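Local coordinates for protein mannitol dehydrogenase (Helicobacter pylori, PDB 3TWO) that probably catalyses the NADP(H)-dependent interconversion of cinnamyl alcohols and the corresponding aldehydes as a zinc-containing dehydrogenase, at residues B[234-248]-B[254-268]. Sequence-based numbering, arbitrary orientation.
With NDP (NADPH dihydro-nicotinamide-adenine-dinucleotide phosphate), chain F.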
loop_
_atom_site.group_PDB
_atom_site.type_symbol
_atom_site.label_atom_id
_atom_site.label_comp_id
_atom_site.label_asym_id
_atom_site.label_seq_id
_atom_site.Cartn_x
_atom_site.Cartn_y
_atom_site.Cartn_z
ATOM N N GLU B 234 5.014 -3.705 17.919
ATOM C CA GLU B 234 4.754 -2.977 16.670
ATOM C C GLU B 234 6.032 -2.386 16.057
ATOM O O GLU B 234 6.819 -1.756 16.759
ATOM C CB GLU B 234 3.762 -1.859 16.946
ATOM C CG GLU B 234 2.423 -2.363 17.436
ATOM C CD GLU B 234 1.342 -1.291 17.345
ATOM O OE1 GLU B 234 0.345 -1.561 16.631
ATOM O OE2 GLU B 234 1.485 -0.184 17.940
ATOM N N LEU B 235 6.221 -2.555 14.750
ATOM C CA LEU B 235 7.398 -2.018 14.097
ATOM C C LEU B 235 7.030 -0.770 13.316
ATOM O O LEU B 235 5.900 -0.631 12.923
ATOM C CB LEU B 235 8.043 -3.073 13.160
ATOM C CG LEU B 235 8.281 -4.432 13.875
ATOM C CD1 LEU B 235 9.057 -5.443 13.002
ATOM C CD2 LEU B 235 9.071 -4.209 15.128
ATOM N N ASP B 236 7.999 0.109 13.084
ATOM C CA ASP B 236 7.755 1.334 12.336
ATOM C C ASP B 236 7.954 1.128 10.837
ATOM O O ASP B 236 7.391 1.835 10.025
ATOM C CB ASP B 236 8.749 2.399 12.779
ATOM C CG ASP B 236 8.606 2.755 14.237
ATOM O OD1 ASP B 236 7.523 3.212 14.655
ATOM O OD2 ASP B 236 9.587 2.583 14.954
ATOM N N PHE B 237 8.818 0.185 10.500
ATOM C CA PHE B 237 9.208 -0.014 9.155
ATOM C C PHE B 237 9.599 -1.476 8.961
ATOM O O PHE B 237 10.298 -2.069 9.800
ATOM C CB PHE B 237 10.361 0.947 8.784
ATOM C CG PHE B 237 10.997 0.639 7.454
ATOM C CD1 PHE B 237 10.669 1.381 6.329
ATOM C CD2 PHE B 237 11.920 -0.423 7.330
ATOM C CE1 PHE B 237 11.281 1.088 5.020
ATOM C CE2 PHE B 237 12.524 -0.737 6.075
ATOM C CZ PHE B 237 12.183 0.042 4.911
ATOM N N ILE B 238 9.112 -2.074 7.881
ATOM C CA ILE B 238 9.459 -3.443 7.509
ATOM C C ILE B 238 9.838 -3.466 6.025
ATOM O O ILE B 238 9.089 -2.923 5.177
ATOM C CB ILE B 238 8.285 -4.416 7.732
ATOM C CG1 ILE B 238 7.927 -4.535 9.242
ATOM C CG2 ILE B 238 8.601 -5.819 7.182
ATOM C CD1 ILE B 238 6.626 -5.325 9.507
ATOM N N ILE B 239 10.983 -4.092 5.698
ATOM C CA ILE B 239 11.305 -4.330 4.278
ATOM C C ILE B 239 11.228 -5.824 4.040
ATOM O O ILE B 239 11.846 -6.599 4.784
ATOM C CB ILE B 239 12.706 -3.750 3.883
ATOM C CG1 ILE B 239 13.071 -4.077 2.436
ATOM C CG2 ILE B 239 13.822 -4.221 4.898
ATOM C CD1 ILE B 239 14.297 -3.357 1.967
ATOM N N SER B 240 10.410 -6.230 3.078
ATOM C CA SER B 240 10.249 -7.636 2.760
ATOM C C SER B 240 11.045 -8.004 1.494
ATOM O O SER B 240 10.761 -7.511 0.403
ATOM C CB SER B 240 8.794 -7.999 2.536
ATOM O OG SER B 240 8.710 -9.379 2.261
ATOM N N THR B 241 12.031 -8.888 1.665
ATOM C CA THR B 241 12.823 -9.350 0.550
ATOM C C THR B 241 12.444 -10.780 0.182
ATOM O O THR B 241 13.195 -11.418 -0.552
ATOM C CB THR B 241 14.312 -9.378 0.874
ATOM O OG1 THR B 241 14.606 -10.555 1.679
ATOM C CG2 THR B 241 14.734 -8.070 1.594
ATOM N N ILE B 242 11.332 -11.288 0.732
ATOM C CA ILE B 242 10.988 -12.708 0.596
ATOM C C ILE B 242 10.710 -13.108 -0.883
ATOM O O ILE B 242 9.876 -12.494 -1.516
ATOM C CB ILE B 242 9.730 -13.046 1.415
ATOM C CG1 ILE B 242 10.038 -12.945 2.914
ATOM C CG2 ILE B 242 9.236 -14.430 1.071
ATOM C CD1 ILE B 242 8.770 -13.005 3.848
ATOM N N PRO B 243 11.401 -14.150 -1.419
ATOM C CA PRO B 243 11.235 -14.543 -2.841
ATOM C C PRO B 243 10.347 -15.795 -3.048
ATOM O O PRO B 243 10.284 -16.316 -4.172
ATOM C CB PRO B 243 12.668 -14.883 -3.235
ATOM C CG PRO B 243 13.152 -15.662 -1.967
ATOM C CD PRO B 243 12.566 -14.847 -0.789
ATOM N N THR B 244 9.736 -16.312 -1.970
ATOM C CA THR B 244 8.847 -17.478 -2.044
ATOM C C THR B 244 7.406 -17.031 -1.572
ATOM O O THR B 244 7.179 -15.867 -1.190
ATOM C CB THR B 244 9.321 -18.680 -1.126
ATOM O OG1 THR B 244 9.240 -18.274 0.245
ATOM C CG2 THR B 244 10.793 -19.170 -1.433
ATOM N N HIS B 245 6.452 -17.962 -1.607
ATOM C CA HIS B 245 5.077 -17.651 -1.229
ATOM C C HIS B 245 4.984 -17.250 0.253
ATOM O O HIS B 245 5.625 -17.880 1.116
ATOM C CB HIS B 245 4.157 -18.874 -1.469
ATOM C CG HIS B 245 2.754 -18.651 -1.000
ATOM N ND1 HIS B 245 2.228 -19.277 0.114
ATOM C CD2 HIS B 245 1.772 -17.847 -1.478
ATOM C CE1 HIS B 245 0.981 -18.878 0.302
ATOM N NE2 HIS B 245 0.672 -18.025 -0.659
ATOM N N TYR B 246 4.182 -16.211 0.524
ATOM C CA TYR B 246 3.852 -15.822 1.871
ATOM C C TYR B 246 2.607 -14.953 1.856
ATOM O O TYR B 246 2.068 -14.640 0.801
ATOM C CB TYR B 246 5.020 -15.105 2.562
ATOM C CG TYR B 246 5.367 -13.724 2.048
ATOM C CD1 TYR B 246 5.173 -12.592 2.850
ATOM C CD2 TYR B 246 5.944 -13.552 0.774
ATOM C CE1 TYR B 246 5.537 -11.320 2.412
ATOM C CE2 TYR B 246 6.329 -12.259 0.312
ATOM C CZ TYR B 246 6.139 -11.155 1.142
ATOM O OH TYR B 246 6.507 -9.882 0.689
ATOM N N ASP B 247 2.161 -14.567 3.029
ATOM C CA ASP B 247 0.952 -13.793 3.155
ATOM C C ASP B 247 1.384 -12.393 3.597
ATOM O O ASP B 247 1.897 -12.226 4.701
ATOM C CB ASP B 247 0.004 -14.484 4.165
ATOM C CG ASP B 247 -1.257 -13.671 4.439
ATOM O OD1 ASP B 247 -2.139 -14.153 5.169
ATOM O OD2 ASP B 247 -1.396 -12.552 3.917
ATOM N N LEU B 248 1.215 -11.396 2.719
ATOM C CA LEU B 248 1.542 -10.031 3.100
ATOM C C LEU B 248 0.848 -9.620 4.445
ATOM O O LEU B 248 1.395 -8.802 5.168
ATOM C CB LEU B 248 1.165 -9.013 1.958
ATOM C CG LEU B 248 2.067 -9.006 0.753
ATOM C CD1 LEU B 248 1.372 -8.383 -0.501
ATOM C CD2 LEU B 248 3.435 -8.343 1.074
ATOM N N LEU B 254 1.983 -6.290 11.561
ATOM C CA LEU B 254 3.014 -5.989 12.589
ATOM C C LEU B 254 3.290 -4.484 12.741
ATOM O O LEU B 254 3.994 -4.058 13.683
ATOM C CB LEU B 254 4.355 -6.708 12.262
ATOM C CG LEU B 254 4.275 -8.248 12.353
ATOM C CD1 LEU B 254 5.568 -8.892 11.916
ATOM C CD2 LEU B 254 3.813 -8.710 13.758
ATOM N N LEU B 255 2.805 -3.687 11.780
ATOM C CA LEU B 255 3.187 -2.271 11.731
ATOM C C LEU B 255 2.393 -1.437 12.721
ATOM O O LEU B 255 1.172 -1.640 12.957
ATOM C CB LEU B 255 2.939 -1.679 10.360
ATOM C CG LEU B 255 3.822 -2.085 9.175
ATOM C CD1 LEU B 255 3.359 -1.226 7.971
ATOM C CD2 LEU B 255 5.356 -1.800 9.565
ATOM N N THR B 256 3.084 -0.447 13.246
ATOM C CA THR B 256 2.400 0.520 14.060
ATOM C C THR B 256 1.552 1.468 13.176
ATOM O O THR B 256 1.677 1.452 11.921
ATOM C CB THR B 256 3.427 1.286 14.889
ATOM O OG1 THR B 256 2.728 1.961 15.914
ATOM C CG2 THR B 256 4.223 2.258 14.004
ATOM N N TYR B 257 0.672 2.245 13.813
ATOM C CA TYR B 257 -0.090 3.318 13.147
ATOM C C TYR B 257 0.890 4.212 12.379
ATOM O O TYR B 257 1.882 4.617 12.964
ATOM C CB TYR B 257 -0.812 4.135 14.230
ATOM C CG TYR B 257 -1.639 5.336 13.765
ATOM C CD1 TYR B 257 -3.010 5.200 13.467
ATOM C CD2 TYR B 257 -1.066 6.626 13.719
ATOM C CE1 TYR B 257 -3.793 6.343 13.103
ATOM C CE2 TYR B 257 -1.804 7.758 13.329
ATOM C CZ TYR B 257 -3.167 7.624 13.025
ATOM O OH TYR B 257 -3.904 8.763 12.706
ATOM N N ASN B 258 0.622 4.497 11.092
ATOM C CA ASN B 258 1.523 5.255 10.229
ATOM C C ASN B 258 2.892 4.613 9.896
ATOM O O ASN B 258 3.778 5.295 9.362
ATOM C CB ASN B 258 1.731 6.672 10.765
ATOM C CG ASN B 258 1.978 7.682 9.647
ATOM O OD1 ASN B 258 1.392 7.615 8.578
ATOM N ND2 ASN B 258 2.868 8.604 9.891
ATOM N N GLY B 259 3.067 3.338 10.228
ATOM C CA GLY B 259 4.230 2.551 9.791
ATOM C C GLY B 259 4.242 2.219 8.282
ATOM O O GLY B 259 3.212 2.351 7.586
ATOM N N ASP B 260 5.417 1.877 7.762
ATOM C CA ASP B 260 5.598 1.535 6.314
ATOM C C ASP B 260 6.017 0.081 6.127
ATOM O O ASP B 260 6.868 -0.415 6.886
ATOM C CB ASP B 260 6.749 2.325 5.667
ATOM C CG ASP B 260 6.465 3.785 5.425
ATOM O OD1 ASP B 260 7.455 4.467 5.104
ATOM O OD2 ASP B 260 5.329 4.274 5.498
ATOM N N LEU B 261 5.458 -0.592 5.124
ATOM C CA LEU B 261 5.942 -1.892 4.660
ATOM C C LEU B 261 6.434 -1.681 3.229
ATOM O O LEU B 261 5.646 -1.252 2.354
ATOM C CB LEU B 261 4.790 -2.887 4.622
ATOM C CG LEU B 261 4.926 -4.256 3.938
ATOM C CD1 LEU B 261 6.143 -5.029 4.542
ATOM C CD2 LEU B 261 3.659 -5.087 4.154
ATOM N N ALA B 262 7.732 -1.846 3.038
ATOM C CA ALA B 262 8.365 -1.650 1.768
ATOM C C ALA B 262 8.599 -3.061 1.206
ATOM O O ALA B 262 9.231 -3.904 1.876
ATOM C CB ALA B 262 9.752 -0.990 1.948
ATOM N N LEU B 263 8.162 -3.269 -0.035
ATOM C CA LEU B 263 8.232 -4.559 -0.705
ATOM C C LEU B 263 9.313 -4.460 -1.761
ATOM O O LEU B 263 9.212 -3.636 -2.684
ATOM C CB LEU B 263 6.886 -4.890 -1.387
ATOM C CG LEU B 263 5.699 -4.918 -0.454
ATOM C CD1 LEU B 263 4.333 -5.062 -1.169
ATOM C CD2 LEU B 263 5.862 -5.950 0.734
ATOM N N VAL B 264 10.334 -5.314 -1.644
ATOM C CA VAL B 264 11.289 -5.491 -2.751
ATOM C C VAL B 264 11.337 -6.903 -3.306
ATOM O O VAL B 264 11.662 -7.079 -4.485
ATOM C CB VAL B 264 12.715 -5.050 -2.354
ATOM C CG1 VAL B 264 12.668 -3.513 -1.958
ATOM C CG2 VAL B 264 13.225 -5.908 -1.212
ATOM N N GLY B 265 11.010 -7.898 -2.473
ATOM C CA GLY B 265 11.076 -9.294 -2.900
ATOM C C GLY B 265 10.020 -9.683 -3.941
ATOM O O GLY B 265 8.864 -9.174 -3.948
ATOM N N LEU B 266 10.388 -10.595 -4.827
ATOM C CA LEU B 266 9.595 -10.808 -6.052
ATOM C C LEU B 266 9.390 -12.313 -6.305
ATOM O O LEU B 266 10.100 -12.938 -7.135
ATOM C CB LEU B 266 10.371 -10.162 -7.178
ATOM C CG LEU B 266 9.845 -9.095 -8.105
ATOM C CD1 LEU B 266 8.507 -8.442 -7.714
ATOM C CD2 LEU B 266 10.962 -8.111 -8.281
ATOM N N PRO B 267 8.438 -12.927 -5.566
ATOM C CA PRO B 267 8.301 -14.390 -5.740
ATOM C C PRO B 267 7.798 -14.752 -7.127
ATOM O O PRO B 267 7.447 -13.859 -7.921
ATOM C CB PRO B 267 7.253 -14.798 -4.683
ATOM C CG PRO B 267 7.137 -13.600 -3.746
ATOM C CD PRO B 267 7.445 -12.389 -4.607
ATOM N N PRO B 268 7.810 -16.062 -7.457
ATOM C CA PRO B 268 7.313 -16.402 -8.810
ATOM C C PRO B 268 5.876 -15.914 -8.908
ATOM O O PRO B 268 5.152 -15.950 -7.882
ATOM C CB PRO B 268 7.372 -17.929 -8.843
ATOM C CG PRO B 268 8.520 -18.293 -7.819
ATOM C CD PRO B 268 8.475 -17.190 -6.755
HETATM P PA NDP F . 18.363 -14.724 -1.750
HETATM O O1A NDP F . 17.798 -16.083 -1.749
HETATM O O2A NDP F . 19.702 -14.276 -1.053
HETATM O O5B NDP F . 17.678 -14.428 -0.300
HETATM C C5B NDP F . 16.224 -14.778 0.002
HETATM C C4B NDP F . 16.107 -15.018 1.502
HETATM O O4B NDP F . 14.722 -15.120 2.037
HETATM C C3B NDP F . 16.839 -16.333 1.853
HETATM O O3B NDP F . 17.693 -16.065 3.029
HETATM C C2B NDP F . 15.667 -17.284 2.216
HETATM O O2B NDP F . 16.178 -18.197 3.205
HETATM C C1B NDP F . 14.673 -16.324 2.913
HETATM N N9A NDP F . 13.256 -16.721 2.749
HETATM C C8A NDP F . 12.744 -17.375 1.681
HETATM N N7A NDP F . 11.443 -17.489 1.890
HETATM C C5A NDP F . 11.136 -16.924 3.055
HETATM C C6A NDP F . 9.954 -16.758 3.752
HETATM N N6A NDP F . 8.737 -17.221 3.303
HETATM N N1A NDP F . 10.040 -16.137 4.924
HETATM C C2A NDP F . 11.161 -15.655 5.414
HETATM N N3A NDP F . 12.295 -15.785 4.767
HETATM C C4A NDP F . 12.294 -16.434 3.590
HETATM O O3 NDP F . 17.501 -13.574 -2.402
HETATM P PN NDP F . 17.964 -12.153 -2.712
HETATM O O1N NDP F . 18.223 -11.368 -1.483
HETATM O O2N NDP F . 19.027 -12.023 -3.835
HETATM O O5D NDP F . 16.668 -11.589 -3.404
HETATM C C5D NDP F . 15.357 -11.760 -2.676
HETATM C C4D NDP F . 14.146 -11.351 -3.616
HETATM O O4D NDP F . 14.420 -9.964 -3.893
HETATM C C3D NDP F . 14.065 -12.082 -4.984
HETATM O O3D NDP F . 12.665 -12.335 -5.284
HETATM C C2D NDP F . 14.725 -11.046 -5.923
HETATM O O2D NDP F . 14.224 -11.172 -7.208
HETATM C C1D NDP F . 14.182 -9.735 -5.307
HETATM N N1N NDP F . 14.896 -8.493 -5.759
HETATM C C2N NDP F . 14.118 -7.348 -6.041
HETATM C C3N NDP F . 14.720 -6.173 -6.460
HETATM C C7N NDP F . 13.853 -4.933 -6.669
HETATM O O7N NDP F . 12.746 -4.832 -6.116
HETATM N N7N NDP F . 14.479 -3.911 -7.243
HETATM C C4N NDP F . 16.122 -6.139 -6.646
HETATM C C5N NDP F . 16.926 -7.272 -6.329
HETATM C C6N NDP F . 16.331 -8.442 -5.904
HETATM P P2B NDP F . 15.861 -19.729 3.207
HETATM O O1X NDP F . 17.332 -20.434 3.374
HETATM O O2X NDP F . 14.852 -20.030 4.227
HETATM O O3X NDP F . 15.366 -20.114 1.746
#
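Ile238 and Leu261 lie side by side on the same face of adjacent parallel strands, 237-240 and 259-263. Ile238 can be followed outward. Its CB and CG2 both lie against Leu261 CD1, CG2 at 3.7 Å, whereas CG1, anti to the carbonyl carbon (chi1 -65°), turns the other way and passes Leu255 CD2. At the tip, CD1 touches both Leu255 CD2 (3.7 Å) and Leu254 CB, which approach it from directions roughly at right angles, joining the strand pair to the chain that leads into the type II turn Thr256-Gly259. On the opposite face Phe237 CZ meets Ala262 CB, and helix 158-171 covers both residues. The backbone ladder includes Ala262 N to Ile238 O (2.8 Å), nearly straight at 168°. Where the strands end, Ser240 O accepts two amides, Val264 N and Gly265 N, the latter at 2.9 Å in the carbonyl plane on a lone pair. Ser240 OG donates to Tyr246 OH, while Ile242 CD1 lies over the centre of the tyrosine ring. Beyond the strands the two segments stay together and both reach NADPH: Thr244 OG1 donates to adenine N7A (2.9 Å), and Leu266 N to O3D of the nicotinamide ribose. Cofactor-binding loops at the carboxyl ends of neighbouring parallel strands, here the fourth and fifth of order 3-2-1-4-5-6, are characteristic of the Rossmann fold in zinc-dependent alcohol dehydrogenases.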